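Local coordinates for single-stranded DNA-binding protein 1 (Streptomyces coelicolor, PDB 4DAM) that probably binds single-stranded DNA as a homotetramer, this chain holding its OB-fold domain, at residues R71-N76 / V113-D118; C19-V24 / L119-A124; P28-L33 / N76-L81. The protein carries 1 engineered substitution. All coordinates share one frame; numbering follows the deposited sequence. Where two conformers were deposited one is given.

Overall arrangement
From the N terminus the chain runs out along strand 17-33, whose C19-V24 meets L119-A124 in contact 2 and whose far end, P28-L33, meets N76-L81 in contact 3. Contact 2 therefore closes the longest loop, nearly the whole OB fold, and both other contacts lie within it. Contact 3 closes the loop from strand 17-33 to helix 71-80, contact 1 that from the helix to strand 114-117; the two cross along the chain, and N76 belongs to both. Contact 1 sets the helix against strand 114-117, contact 3 ties its C-terminal end to the first strand, and contact 2 fixes the tail to that same strand. All three touch the second subunit.

Contact 1 (R71-N76 / V113-D118); sequences RQLATN and VAIGHD
The two methyl groups of L73 lie over the side chain of I115 and the backbone just before it, so that one leucine carries the helix side of the contact. CD1 packs on I115 CD1 at 4.1 Å and is as near to I115 CB. The other branch, CD2, rests on the backbone at V113-A114, 3.8 Å from V113 O. The leucine can reach both because its CG is anti to the backbone N (chi1 -179°), which carries its two methyls to the strand; I115 runs across it at about a right angle. No hydrogen bond joins the segments, and both residues are buried. This is the helix 71-80 of the OB fold packed against strand 114-117, which pairs with strand 86-100 after a classic beta bulge in which V113 and A114 both face Q90. I115 also touches F41 of strand 36-51, while L73 packs on L119 of the second subunit. Within the helix, Q72 NE2 donates to N76 OD1 at 3.0 Å; the bond lies in the amide plane of Q72 but meets the acceptor from above its carbonyl plane. N76 ND2 bonds to L119 O of the second subunit.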
ATOM      1  N   ARG A  71      -7.017 -14.798 -16.853  1.00 21.33           N
ATOM      2  CA  ARG A  71      -6.706 -16.178 -16.511  1.00 23.70           C
ATOM      3  C   ARG A  71      -7.683 -16.750 -15.474  1.00 21.41           C
ATOM      4  O   ARG A  71      -8.906 -16.498 -15.572  1.00 19.03           O
ATOM      5  CB  ARG A  71      -5.240 -16.290 -16.103  1.00 29.57           C
ATOM      6  CG  ARG A  71      -4.311 -15.848 -17.241  1.00 39.14           C
ATOM      7  CD  ARG A  71      -3.099 -16.746 -17.318  1.00 48.74           C
ATOM      8  NE  ARG A  71      -2.083 -16.277 -18.273  1.00 62.61           N
ATOM      9  CZ  ARG A  71      -2.256 -16.215 -19.601  1.00 61.96           C
ATOM     10  NH1 ARG A  71      -3.416 -16.557 -20.174  1.00 60.01           N
ATOM     11  NH2 ARG A  71      -1.262 -15.783 -20.368  1.00 68.95           N
ATOM     12  N   GLN A  72      -7.196 -17.523 -14.502  1.00 22.93           N
ATOM     13  CA  GLN A  72      -8.105 -18.212 -13.585  1.00 23.31           C
ATOM     14  C   GLN A  72      -8.916 -17.238 -12.737  1.00 19.70           C
ATOM     15  O   GLN A  72     -10.085 -17.492 -12.439  1.00 19.81           O
ATOM     16  CB  GLN A  72      -7.374 -19.221 -12.693  1.00 26.56           C
ATOM     17  CG  GLN A  72      -8.311 -20.202 -12.010  1.00 33.07           C
ATOM     18  CD  GLN A  72      -9.049 -21.098 -12.997  1.00 37.91           C
ATOM     19  OE1 GLN A  72      -8.444 -21.656 -13.926  1.00 45.70           O
ATOM     20  NE2 GLN A  72     -10.369 -21.223 -12.817  1.00 37.42           N
ATOM     21  N   LEU A  73      -8.320 -16.103 -12.375  1.00 18.65           N
ATOM     22  CA  LEU A  73      -9.055 -15.090 -11.624  1.00 16.22           C
ATOM     23  C   LEU A  73     -10.269 -14.590 -12.418  1.00 16.59           C
ATOM     24  O   LEU A  73     -11.351 -14.406 -11.879  1.00 15.51           O
ATOM     25  CB  LEU A  73      -8.161 -13.907 -11.268  1.00 17.37           C
ATOM     26  CG  LEU A  73      -8.771 -12.759 -10.462  1.00 15.97           C
ATOM     27  CD1 LEU A  73      -9.444 -13.259  -9.198  1.00 17.94           C
ATOM     28  CD2 LEU A  73      -7.676 -11.742 -10.133  1.00 17.88           C
ATOM     29  N   ALA A  74     -10.091 -14.355 -13.713  1.00 16.24           N
ATOM     30  CA  ALA A  74     -11.231 -13.974 -14.552  1.00 15.55           C
ATOM     31  C   ALA A  74     -12.320 -15.053 -14.595  1.00 16.34           C
ATOM     32  O   ALA A  74     -13.499 -14.747 -14.476  1.00 16.86           O
ATOM     33  CB  ALA A  74     -10.760 -13.657 -15.953  1.00 15.37           C
ATOM     34  N   THR A  75     -11.919 -16.299 -14.811  1.00 16.74           N
ATOM     35  CA  THR A  75     -12.870 -17.415 -14.874  1.00 18.71           C
ATOM     36  C   THR A  75     -13.660 -17.522 -13.563  1.00 17.90           C
ATOM     37  O   THR A  75     -14.913 -17.538 -13.557  1.00 20.32           O
ATOM     38  CB  THR A  75     -12.115 -18.709 -15.196  1.00 22.04           C
ATOM     39  OG1 THR A  75     -11.522 -18.558 -16.500  1.00 22.87           O
ATOM     40  CG2 THR A  75     -13.023 -19.915 -15.183  1.00 27.39           C
ATOM     41  N   ASN A  76     -12.952 -17.479 -12.455  1.00 17.61           N
ATOM     42  CA  ASN A  76     -13.612 -17.561 -11.147  1.00 17.33           C
ATOM     43  C   ASN A  76     -14.479 -16.340 -10.819  1.00 16.81           C
ATOM     44  O   ASN A  76     -15.613 -16.463 -10.307  1.00 20.66           O
ATOM     45  CB  ASN A  76     -12.590 -17.843 -10.052  1.00 19.20           C
ATOM     46  CG  ASN A  76     -11.959 -19.212 -10.185  1.00 23.95           C
ATOM     47  OD1 ASN A  76     -12.433 -20.060 -10.970  1.00 28.67           O
ATOM     48  ND2 ASN A  76     -10.866 -19.432  -9.463  1.00 23.72           N
ATOM     49  N   VAL A 113      -4.638  -8.724  -9.091  1.00 14.79           N
ATOM     50  CA  VAL A 113      -3.894  -9.915  -8.752  1.00 16.90           C
ATOM     51  C   VAL A 113      -4.709 -10.850  -7.837  1.00 16.02           C
ATOM     52  O   VAL A 113      -4.592 -12.075  -7.913  1.00 19.32           O
ATOM     53  CB  VAL A 113      -2.568  -9.499  -8.047  1.00 19.46           C
ATOM     54  CG1 VAL A 113      -1.845 -10.709  -7.526  1.00 29.07           C
ATOM     55  CG2 VAL A 113      -1.696  -8.710  -9.020  1.00 23.79           C
ATOM     56  N   ALA A 114      -5.521 -10.245  -6.972  1.00 15.60           N
ATOM     57  CA  ALA A 114      -6.332 -10.971  -5.994  1.00 15.69           C
ATOM     58  C   ALA A 114      -7.640 -10.245  -5.838  1.00 15.11           C
ATOM     59  O   ALA A 114      -7.679  -9.008  -5.841  1.00 15.63           O
ATOM     60  CB  ALA A 114      -5.589 -11.044  -4.659  1.00 17.73           C
ATOM     61  N   ILE A 115      -8.725 -11.007  -5.752  1.00 15.62           N
ATOM     62  CA  ILE A 115     -10.043 -10.451  -5.479  1.00 14.10           C
ATOM     63  C   ILE A 115     -10.733 -11.427  -4.536  1.00 14.21           C
ATOM     64  O   ILE A 115     -10.644 -12.646  -4.722  1.00 15.11           O
ATOM     65  CB  ILE A 115     -10.946 -10.328  -6.736  1.00 16.17           C
ATOM     66  CG1 ILE A 115     -10.291  -9.459  -7.826  1.00 15.24           C
ATOM     67  CG2 ILE A 115     -12.293  -9.705  -6.370  1.00 17.20           C
ATOM     68  CD1 ILE A 115     -11.008  -9.473  -9.170  1.00 19.36           C
ATOM     69  N   GLY A 116     -11.415 -10.900  -3.543  1.00 15.73           N
ATOM     70  CA  GLY A 116     -12.217 -11.764  -2.659  1.00 15.83           C
ATOM     71  C   GLY A 116     -13.458 -11.063  -2.189  1.00 15.78           C
ATOM     72  O   GLY A 116     -13.481  -9.842  -2.070  1.00 14.53           O
ATOM     73  N   HIS A 117     -14.521 -11.837  -1.945  1.00 15.00           N
ATOM     74  CA  HIS A 117     -15.674 -11.306  -1.252  1.00 16.08           C
ATOM     75  C   HIS A 117     -15.258 -10.910   0.145  1.00 15.76           C
ATOM     76  O   HIS A 117     -14.605 -11.692   0.834  1.00 17.89           O
ATOM     77  CB  HIS A 117     -16.774 -12.365  -1.176  1.00 15.73           C
ATOM     78  CG  HIS A 117     -17.434 -12.642  -2.492  1.00 16.49           C
ATOM     79  ND1 HIS A 117     -18.419 -11.855  -2.999  1.00 19.31           N
ATOM     80  CD2 HIS A 117     -17.193 -13.617  -3.435  1.00 21.35           C
ATOM     81  CE1 HIS A 117     -18.788 -12.352  -4.205  1.00 18.51           C
ATOM     82  NE2 HIS A 117     -18.051 -13.410  -4.463  1.00 21.63           N
ATOM     83  N   ASP A 118     -15.619  -9.706   0.573  1.00 15.69           N
ATOM     84  CA  ASP A 118     -15.161  -9.176   1.863  1.00 15.80           C
ATOM     85  C   ASP A 118     -16.017  -9.715   2.998  1.00 18.80           C
ATOM     86  O   ASP A 118     -17.207  -9.403   3.106  1.00 21.22           O
ATOM     87  CB  ASP A 118     -15.204  -7.660   1.853  1.00 17.64           C
ATOM     88  CG  ASP A 118     -14.582  -7.019   3.118  1.00 20.18           C
ATOM     89  OD1 ASP A 118     -14.039  -7.743   3.997  1.00 20.03           O
ATOM     90  OD2 ASP A 118     -14.641  -5.760   3.191  1.00 22.59           O
TER

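Contact 2 (C19-V24 / L119-A124); sequences CAVGNV and LARGTA
R121 sends its guanidinium group to the backbone of strand 17-33, where two of its nitrogens share one carbonyl oxygen. The stronger hydrogen bond runs from R121 NH2 to G22 O, 3.1 Å long with an angle of 154° at the hydrogen; the oxygen lies close to the guanidinium plane, at its edge, while the donor is tilted from the carbonyl plane of G22. R121 NH1 adds a weak bond to the same oxygen at 3.4 Å. A bend at chi3 (-66°) turns the end of the otherwise extended chain so that the edge faces the strand.

Charge pairing comes from outside the two segments: R121 NE forms a salt bridge with D118 OD2, the main polar partner of the side chain, and NH2 also lies close to that oxygen. The salt bridge and the bonds to G22 O probably fix the turn of the guanidinium, and the arginine probably favours the ionised form of D118. Replacing R121 by an alanine removes the guanidinium, which would probably leave D118 without its cationic mate and G22 O without these two donors.

In packing, V21 CG1 makes a close contact, 3.2 Å from R121 NH2 and oblique to the guanidinium, and also borders D118; R121 additionally touches P86. The side chain of N23 crosses obliquely beside NH1, its amide plane 83° from that of the guanidinium.

The strand belongs to the OB-fold barrel, and the segment after strand 114-117 is the start of the C-terminal tail; an arginine bridging an aspartate and a strand carbonyl here probably helps hold that tail against the barrel.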
ATOM      1  N   CYS A  19      -4.484  -1.681  -2.739  1.00 16.19           N
ATOM      2  CA  CYS A  19      -5.506  -2.568  -2.199  1.00 19.78           C
ATOM      3  C   CYS A  19      -6.731  -1.698  -1.963  1.00 21.99           C
ATOM      4  O   CYS A  19      -6.645  -0.649  -1.302  1.00 26.45           O
ATOM      5  CB  CYS A  19      -5.032  -3.209  -0.914  0.33 21.88           C
ATOM      6  SG  CYS A  19      -6.396  -4.156  -0.196  0.36 23.17           S
ATOM      7  N   ALA A  20      -7.839  -2.088  -2.581  1.00 20.39           N
ATOM      8  CA  ALA A  20      -9.078  -1.284  -2.620  1.00 19.08           C
ATOM      9  C   ALA A  20     -10.199  -2.163  -2.070  1.00 21.90           C
ATOM     10  O   ALA A  20     -10.338  -3.322  -2.459  1.00 20.61           O
ATOM     11  CB  ALA A  20      -9.388  -0.837  -4.054  1.00 22.19           C
ATOM     12  N   VAL A  21     -10.929  -1.628  -1.111  1.00 18.79           N
ATOM     13  CA  VAL A  21     -12.043  -2.332  -0.486  1.00 17.80           C
ATOM     14  C   VAL A  21     -13.292  -1.558  -0.834  1.00 17.63           C
ATOM     15  O   VAL A  21     -13.447  -0.397  -0.447  1.00 18.70           O
ATOM     16  CB  VAL A  21     -11.827  -2.404   1.026  1.00 22.52           C
ATOM     17  CG1 VAL A  21     -12.970  -3.181   1.692  1.00 26.44           C
ATOM     18  CG2 VAL A  21     -10.475  -3.048   1.320  1.00 25.57           C
ATOM     19  N   GLY A  22     -14.183  -2.173  -1.607  1.00 15.64           N
ATOM     20  CA  GLY A  22     -15.327  -1.467  -2.073  1.00 16.58           C
ATOM     21  C   GLY A  22     -16.431  -2.392  -2.515  1.00 17.14           C
ATOM     22  O   GLY A  22     -16.516  -3.510  -2.077  1.00 19.70           O
ATOM     23  N   ASN A  23     -17.285  -1.878  -3.383  1.00 14.64           N
ATOM     24  CA  ASN A  23     -18.401  -2.634  -3.891  1.00 15.46           C
ATOM     25  C   ASN A  23     -18.394  -2.706  -5.403  1.00 15.33           C
ATOM     26  O   ASN A  23     -18.057  -1.741  -6.083  1.00 15.92           O
ATOM     27  CB  ASN A  23     -19.713  -2.047  -3.375  1.00 19.00           C
ATOM     28  CG  ASN A  23     -19.842  -2.223  -1.872  1.00 21.85           C
ATOM     29  OD1 ASN A  23     -20.448  -3.164  -1.394  1.00 30.96           O
ATOM     30  ND2 ASN A  23     -19.224  -1.351  -1.136  1.00 27.82           N
ATOM     31  N   VAL A  24     -18.768  -3.875  -5.909  1.00 14.29           N
ATOM     32  CA  VAL A  24     -18.985  -4.061  -7.337  1.00 14.18           C
ATOM     33  C   VAL A  24     -20.114  -3.120  -7.782  1.00 16.00           C
ATOM     34  O   VAL A  24     -21.235  -3.175  -7.257  1.00 19.42           O
ATOM     35  CB  VAL A  24     -19.285  -5.520  -7.690  1.00 13.54           C
ATOM     36  CG1 VAL A  24     -19.585  -5.640  -9.205  1.00 15.76           C
ATOM     37  CG2 VAL A  24     -18.146  -6.457  -7.238  1.00 14.25           C
ATOM     38  N   LEU A 119     -15.394 -10.515   3.840  1.00 16.06           N
ATOM     39  CA  LEU A 119     -16.067 -11.101   5.010  1.00 17.40           C
ATOM     40  C   LEU A 119     -16.419 -10.085   6.088  1.00 19.10           C
ATOM     41  O   LEU A 119     -17.169 -10.411   7.015  1.00 22.66           O
ATOM     42  CB  LEU A 119     -15.202 -12.213   5.598  1.00 17.41           C
ATOM     43  CG  LEU A 119     -14.957 -13.449   4.717  1.00 19.77           C
ATOM     44  CD1 LEU A 119     -13.772 -14.297   5.163  1.00 20.08           C
ATOM     45  CD2 LEU A 119     -16.246 -14.265   4.564  1.00 23.08           C
ATOM     46  N   ALA A 120     -15.917  -8.856   5.987  1.00 17.64           N
ATOM     47  CA  ALA A 120     -16.271  -7.818   6.957  1.00 21.04           C
ATOM     48  C   ALA A 120     -17.703  -7.312   6.795  1.00 26.16           C
ATOM     49  O   ALA A 120     -18.269  -6.764   7.735  1.00 26.54           O
ATOM     50  CB  ALA A 120     -15.314  -6.633   6.871  1.00 23.93           C
ATOM     51  N   ARG A 121     -18.258  -7.470   5.590  1.00 25.88           N
ATOM     52  CA  ARG A 121     -19.500  -6.806   5.200  1.00 30.50           C
ATOM     53  C   ARG A 121     -20.476  -7.834   4.568  1.00 34.42           C
ATOM     54  O   ARG A 121     -21.547  -7.488   4.052  1.00 50.62           O
ATOM     55  CB  ARG A 121     -19.167  -5.651   4.231  1.00 31.13           C
ATOM     56  CG  ARG A 121     -18.406  -4.481   4.869  1.00 35.92           C
ATOM     57  CD  ARG A 121     -17.964  -3.422   3.848  1.00 35.02           C
ATOM     58  NE  ARG A 121     -16.962  -3.970   2.925  1.00 35.49           N
ATOM     59  CZ  ARG A 121     -16.830  -3.646   1.638  0.80 30.46           C
ATOM     60  NH1 ARG A 121     -17.641  -2.754   1.057  1.00 29.66           N
ATOM     61  NH2 ARG A 121     -15.873  -4.244   0.910  1.00 27.73           N
ATOM     62  N   GLY A 122     -20.077  -9.101   4.595  1.00 33.81           N
ATOM     63  CA  GLY A 122     -20.945 -10.217   4.232  1.00 43.39           C
ATOM     64  C   GLY A 122     -20.467 -11.629   4.566  1.00 48.12           C
ATOM     65  O   GLY A 122     -19.273 -11.865   4.729  1.00 42.42           O
ATOM     66  N   THR A 123     -21.395 -12.586   4.644  1.00 57.50           N
ATOM     67  CA  THR A 123     -21.036 -14.001   4.835  1.00 58.23           C
ATOM     68  C   THR A 123     -20.276 -14.552   3.610  1.00 58.26           C
ATOM     69  O   THR A 123     -20.223 -13.922   2.544  1.00 54.75           O
ATOM     70  CB  THR A 123     -22.277 -14.910   5.137  1.00 67.18           C
ATOM     71  OG1 THR A 123     -23.502 -14.168   5.001  1.00 72.11           O
ATOM     72  CG2 THR A 123     -22.194 -15.460   6.563  1.00 65.97           C
ATOM     73  N   ALA A 124     -19.671 -15.726   3.778  1.00 54.45           N
ATOM     74  CA  ALA A 124     -18.995 -16.418   2.682  1.00 58.39           C
ATOM     75  C   ALA A 124     -20.010 -17.214   1.852  1.00 65.99           C
ATOM     76  O   ALA A 124     -20.196 -16.965   0.660  1.00 76.73           O
ATOM     77  CB  ALA A 124     -17.918 -17.338   3.230  1.00 41.58           C
TER

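Contact 3 (P28-L33 / N76-L81); sequences PVFRDL and NASGSL
F30 has chi1 at 177°, its CG opposite the backbone N, which places ring atom CD2 beside S78, while S78 holds OG between its backbone N and carbonyl carbon (chi1 71°), turned to the helix backbone. In consequence it is the CB of the serine that meets the phenylalanine: F30 CD2 lies 3.7 Å from S78 CB, in an oblique approach to the ring. S78 OG is itself occupied by a hydrogen bond to T75 O, one turn back in the helix.

The second half of the contact is made by P28 and L81, whose side chains cross at about a right angle. P28 CG touches L81 CB at 4.0 Å and comes closer to the backbone, 3.6 Å from L81 O, with P28 CD also beside that oxygen. No hydrogen bond spans the two segments; the touches are van der Waals contacts. Within N76-L81, S80 N and L81 N both bond to A77 O, each at 3.1 Å and from the same face of its plane.

P28 and L81 both lean on F41 of strand 36-51, and F30 on P37 of that strand, so the C-terminal end of helix 71-80 sits against the region where strand 17-33 pairs with strand 36-51, with L119 of the second subunit packing on L81.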
ATOM      1  N   PRO A  28     -20.228  -7.435 -13.957  1.00 14.89           N
ATOM      2  CA  PRO A  28     -19.006  -7.794 -14.668  1.00 16.09           C
ATOM      3  C   PRO A  28     -19.250  -8.292 -16.079  1.00 16.24           C
ATOM      4  O   PRO A  28     -20.273  -8.927 -16.374  1.00 16.91           O
ATOM      5  CB  PRO A  28     -18.383  -8.895 -13.792  1.00 17.51           C
ATOM      6  CG  PRO A  28     -18.911  -8.605 -12.422  1.00 17.11           C
ATOM      7  CD  PRO A  28     -20.311  -8.121 -12.655  1.00 16.80           C
ATOM      8  N   VAL A  29     -18.289  -7.996 -16.936  1.00 15.64           N
ATOM      9  CA  VAL A  29     -18.317  -8.395 -18.338  1.00 16.45           C
ATOM     10  C   VAL A  29     -17.180  -9.350 -18.603  1.00 15.30           C
ATOM     11  O   VAL A  29     -16.017  -9.021 -18.353  1.00 18.37           O
ATOM     12  CB  VAL A  29     -18.172  -7.179 -19.240  1.00 18.50           C
ATOM     13  CG1 VAL A  29     -18.046  -7.626 -20.692  1.00 23.23           C
ATOM     14  CG2 VAL A  29     -19.367  -6.271 -19.005  1.00 21.27           C
ATOM     15  N   PHE A  30     -17.519 -10.529 -19.111  1.00 15.78           N
ATOM     16  CA  PHE A  30     -16.550 -11.568 -19.438  1.00 17.50           C
ATOM     17  C   PHE A  30     -16.347 -11.643 -20.946  1.00 17.95           C
ATOM     18  O   PHE A  30     -17.312 -11.660 -21.702  1.00 18.00           O
ATOM     19  CB  PHE A  30     -17.045 -12.937 -18.941  1.00 19.51           C
ATOM     20  CG  PHE A  30     -16.123 -14.064 -19.298  1.00 20.74           C
ATOM     21  CD1 PHE A  30     -16.313 -14.788 -20.476  1.00 26.09           C
ATOM     22  CD2 PHE A  30     -15.045 -14.390 -18.477  1.00 24.54           C
ATOM     23  CE1 PHE A  30     -15.442 -15.815 -20.823  1.00 25.83           C
ATOM     24  CE2 PHE A  30     -14.179 -15.421 -18.815  1.00 29.44           C
ATOM     25  CZ  PHE A  30     -14.389 -16.130 -19.999  1.00 27.57           C
ATOM     26  N   ARG A  31     -15.082 -11.697 -21.350  1.00 15.75           N
ATOM     27  CA  ARG A  31     -14.717 -11.833 -22.774  1.00 17.42           C
ATOM     28  C   ARG A  31     -13.621 -12.879 -22.928  1.00 19.23           C
ATOM     29  O   ARG A  31     -12.638 -12.874 -22.204  1.00 20.32           O
ATOM     30  CB  ARG A  31     -14.228 -10.498 -23.298  1.00 18.04           C
ATOM     31  CG  ARG A  31     -15.339  -9.488 -23.428  1.00 20.98           C
ATOM     32  CD  ARG A  31     -14.855  -8.071 -23.573  1.00 22.08           C
ATOM     33  NE  ARG A  31     -14.037  -7.814 -24.747  1.00 22.27           N
ATOM     34  CZ  ARG A  31     -14.513  -7.653 -25.982  1.00 22.37           C
ATOM     35  NH1 ARG A  31     -15.808  -7.790 -26.242  1.00 21.24           N
ATOM     36  NH2 ARG A  31     -13.671  -7.376 -26.962  1.00 21.45           N
ATOM     37  N   ASP A  32     -13.802 -13.781 -23.881  1.00 18.71           N
ATOM     38  CA  ASP A  32     -12.773 -14.735 -24.242  1.00 22.46           C
ATOM     39  C   ASP A  32     -11.917 -14.110 -25.353  1.00 20.43           C
ATOM     40  O   ASP A  32     -12.378 -13.912 -26.457  1.00 21.04           O
ATOM     41  CB  ASP A  32     -13.384 -16.058 -24.700  1.00 25.84           C
ATOM     42  CG  ASP A  32     -13.325 -17.145 -23.646  1.00 39.02           C
ATOM     43  OD1 ASP A  32     -12.283 -17.289 -22.960  1.00 46.57           O
ATOM     44  OD2 ASP A  32     -14.335 -17.871 -23.521  1.00 49.42           O
ATOM     45  N   LEU A  33     -10.691 -13.765 -25.032  1.00 18.20           N
ATOM     46  CA  LEU A  33      -9.765 -13.148 -25.971  1.00 17.88           C
ATOM     47  C   LEU A  33      -8.775 -14.199 -26.464  1.00 18.25           C
ATOM     48  O   LEU A  33      -8.677 -15.257 -25.859  1.00 18.36           O
ATOM     49  CB  LEU A  33      -9.027 -11.997 -25.279  1.00 19.33           C
ATOM     50  CG  LEU A  33      -9.926 -10.913 -24.653  1.00 20.14           C
ATOM     51  CD1 LEU A  33      -9.051  -9.937 -23.883  1.00 23.53           C
ATOM     52  CD2 LEU A  33     -10.757 -10.198 -25.714  1.00 21.17           C
ATOM     53  N   ASN A  76     -12.952 -17.479 -12.455  1.00 17.61           N
ATOM     54  CA  ASN A  76     -13.612 -17.561 -11.147  1.00 17.33           C
ATOM     55  C   ASN A  76     -14.479 -16.340 -10.819  1.00 16.81           C
ATOM     56  O   ASN A  76     -15.613 -16.463 -10.307  1.00 20.66           O
ATOM     57  CB  ASN A  76     -12.590 -17.843 -10.052  1.00 19.20           C
ATOM     58  CG  ASN A  76     -11.959 -19.212 -10.185  1.00 23.95           C
ATOM     59  OD1 ASN A  76     -12.433 -20.060 -10.970  1.00 28.67           O
ATOM     60  ND2 ASN A  76     -10.866 -19.432  -9.463  1.00 23.72           N
ATOM     61  N   ALA A  77     -13.988 -15.154 -11.108  1.00 17.08           N
ATOM     62  CA  ALA A  77     -14.767 -13.940 -10.891  1.00 17.65           C
ATOM     63  C   ALA A  77     -16.047 -13.905 -11.707  1.00 19.25           C
ATOM     64  O   ALA A  77     -17.049 -13.343 -11.261  1.00 19.71           O
ATOM     65  CB  ALA A  77     -13.931 -12.706 -11.176  1.00 19.77           C
ATOM     66  N   SER A  78     -15.990 -14.424 -12.935  1.00 19.38           N
ATOM     67  CA  SER A  78     -17.138 -14.375 -13.832  1.00 21.73           C
ATOM     68  C   SER A  78     -18.332 -15.138 -13.272  1.00 22.20           C
ATOM     69  O   SER A  78     -19.451 -14.784 -13.557  1.00 22.33           O
ATOM     70  CB  SER A  78     -16.785 -14.877 -15.224  1.00 26.14           C
ATOM     71  OG  SER A  78     -16.583 -16.275 -15.214  1.00 27.80           O
ATOM     72  N   GLY A  79     -18.073 -16.140 -12.445  1.00 20.26           N
ATOM     73  CA  GLY A  79     -19.139 -16.910 -11.801  1.00 23.20           C
ATOM     74  C   GLY A  79     -19.535 -16.482 -10.400  1.00 21.55           C
ATOM     75  O   GLY A  79     -20.473 -17.018  -9.832  1.00 24.57           O
ATOM     76  N   SER A  80     -18.807 -15.522  -9.847  0.64 17.31           N
ATOM     77  CA  SER A  80     -18.892 -15.185  -8.425  0.64 16.14           C
ATOM     78  C   SER A  80     -19.309 -13.752  -8.086  0.64 17.38           C
ATOM     79  O   SER A  80     -19.908 -13.530  -7.041  0.64 19.37           O
ATOM     80  CB  SER A  80     -17.533 -15.485  -7.787  0.64 18.08           C
ATOM     81  OG  SER A  80     -17.569 -15.342  -6.375  0.64 21.11           O
ATOM     82  N   LEU A  81     -19.016 -12.788  -8.951  1.00 14.86           N
ATOM     83  CA  LEU A  81     -19.262 -11.383  -8.633  1.00 14.12           C
ATOM     84  C   LEU A  81     -20.521 -10.806  -9.278  1.00 15.53           C
ATOM     85  O   LEU A  81     -20.778 -11.002 -10.459  1.00 16.83           O
ATOM     86  CB  LEU A  81     -18.055 -10.517  -9.042  1.00 15.10           C
ATOM     87  CG  LEU A  81     -16.696 -10.886  -8.454  1.00 17.16           C
ATOM     88  CD1 LEU A  81     -15.639  -9.902  -8.911  1.00 20.30           C
ATOM     89  CD2 LEU A  81     -16.765 -10.893  -6.933  1.00 20.07           C
TER